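Local structure of kojibiose phosphorylase (Gut metagenome, 6W0P) at residues 278-282 with 283-287. The protein is a carbohydrate-active phosphorylase of glycosyl hydrolase family 65, with N-terminal, central catalytic and C-terminal domains. Sequence-based numbering, arbitrary orientation.
Sequences SKFSF and ADLVK
S281 receives the backbone N-H of D284 on its side-chain oxygen, OG lying 3.1 Å from D284 N with an N-H...O angle of 149°. Its chi1 of 73° tucks OG between its own backbone N and carbonyl carbon, from where the short hydroxyl reaches forward to the amide three residues on. Serine suits this N-cap position because a small polar side chain can satisfy an amide that has no preceding helical carbonyl to serve it. The acid of D284 lies near the same hydroxyl but reaches the S281 backbone through water: one water takes a hydrogen bond from S281 N at 2.7 Å and donates one to D284 OD2. An acidic residue in the first turn would probably also interact favourably with the positive end of the helix dipole.

D284 and A283 are exposed here, and S281 partly so; the small A283 suits an open position in the helix. The opposite character belongs to F282 and L285, a large aromatic and a branched aliphatic side chain that suit the apolar face turned to the sheet, where both are buried against L144 and Y154. With CG anti to the backbone N (chi1 -172°), the F282 ring swings to where its CE2 meets V286 CG2 at 3.7 Å. The apolar branches of L285 lie beside the loop as well, CD2 being 3.9 Å from F280 CB, while the F280 ring itself leads away and stays exposed. Backbone bonds of the helix begin here: L285 N to S281 O at 3.0 Å, then V286 N to F282 O at 3.0 Å. The cap and these first bonds start an amphipathic helix, with a serine N-cap at S281, laid against the large antiparallel sheet of the N-terminal family 65 domain after the short loop that follows helix 263-277.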
# COMPACT_ATOMS: atom_id res chain seq x y z
N SER A 278 -0.94 -50.34 -14.79
CA SER A 278 -2.10 -50.93 -15.49
C SER A 278 -2.21 -52.43 -15.20
O SER A 278 -3.25 -53.01 -15.53
CB SER A 278 -2.07 -50.64 -16.98
OG SER A 278 -0.99 -51.30 -17.62
N LYS A 279 -1.20 -53.04 -14.59
CA LYS A 279 -1.24 -54.50 -14.26
C LYS A 279 -2.16 -54.76 -13.06
O LYS A 279 -2.55 -55.92 -12.87
CB LYS A 279 0.15 -55.05 -13.96
CG LYS A 279 1.22 -54.73 -14.99
CD LYS A 279 1.01 -55.37 -16.33
CE LYS A 279 2.32 -55.52 -17.09
NZ LYS A 279 3.24 -56.46 -16.39
N PHE A 280 -2.50 -53.73 -12.27
CA PHE A 280 -3.24 -53.86 -10.99
C PHE A 280 -4.68 -53.39 -11.20
O PHE A 280 -4.89 -52.33 -11.84
CB PHE A 280 -2.53 -53.10 -9.87
CG PHE A 280 -1.11 -53.54 -9.69
CD1 PHE A 280 -0.82 -54.75 -9.08
CD2 PHE A 280 -0.06 -52.80 -10.22
CE1 PHE A 280 0.49 -55.18 -8.94
CE2 PHE A 280 1.25 -53.23 -10.09
CZ PHE A 280 1.52 -54.42 -9.45
N SER A 281 -5.64 -54.18 -10.72
CA SER A 281 -7.07 -53.79 -10.65
C SER A 281 -7.23 -52.58 -9.70
O SER A 281 -6.42 -52.44 -8.75
CB SER A 281 -7.92 -54.93 -10.17
OG SER A 281 -7.71 -55.13 -8.79
N PHE A 282 -8.24 -51.75 -9.97
CA PHE A 282 -8.64 -50.64 -9.08
C PHE A 282 -8.76 -51.19 -7.67
O PHE A 282 -8.16 -50.61 -6.77
CB PHE A 282 -9.93 -49.96 -9.57
CG PHE A 282 -10.29 -48.71 -8.81
CD1 PHE A 282 -9.80 -47.47 -9.20
CD2 PHE A 282 -11.13 -48.76 -7.70
CE1 PHE A 282 -10.13 -46.32 -8.51
CE2 PHE A 282 -11.45 -47.61 -7.00
CZ PHE A 282 -10.94 -46.39 -7.40
N ALA A 283 -9.44 -52.33 -7.49
CA ALA A 283 -9.74 -52.90 -6.16
C ALA A 283 -8.42 -53.17 -5.43
O ALA A 283 -8.38 -52.91 -4.21
CB ALA A 283 -10.62 -54.14 -6.26
N ASP A 284 -7.39 -53.63 -6.14
CA ASP A 284 -6.05 -53.96 -5.57
C ASP A 284 -5.30 -52.67 -5.23
O ASP A 284 -4.49 -52.68 -4.28
CB ASP A 284 -5.24 -54.86 -6.51
CG ASP A 284 -5.54 -56.34 -6.33
OD1 ASP A 284 -6.36 -56.70 -5.44
OD2 ASP A 284 -4.93 -57.13 -7.08
N LEU A 285 -5.57 -51.59 -5.96
CA LEU A 285 -4.93 -50.27 -5.69
C LEU A 285 -5.59 -49.59 -4.47
O LEU A 285 -4.91 -48.84 -3.78
CB LEU A 285 -5.01 -49.43 -6.97
CG LEU A 285 -4.15 -50.01 -8.08
CD1 LEU A 285 -4.45 -49.39 -9.43
CD2 LEU A 285 -2.67 -49.86 -7.73
N VAL A 286 -6.86 -49.88 -4.20
CA VAL A 286 -7.52 -49.44 -2.93
C VAL A 286 -6.79 -50.14 -1.77
O VAL A 286 -6.45 -49.45 -0.81
CB VAL A 286 -9.03 -49.73 -2.91
CG1 VAL A 286 -9.66 -49.29 -1.59
CG2 VAL A 286 -9.76 -49.10 -4.09
N LYS A 287 -6.54 -51.45 -1.87
CA LYS A 287 -5.82 -52.23 -0.83
C LYS A 287 -4.42 -51.66 -0.64
O LYS A 287 -4.01 -51.52 0.51
CB LYS A 287 -5.76 -53.72 -1.17
CG LYS A 287 -7.09 -54.45 -1.06
CD LYS A 287 -6.99 -55.90 -1.44
CE LYS A 287 -8.32 -56.62 -1.42
NZ LYS A 287 -8.13 -58.09 -1.29
O HOH W 1 -4.66 -56.38 -9.42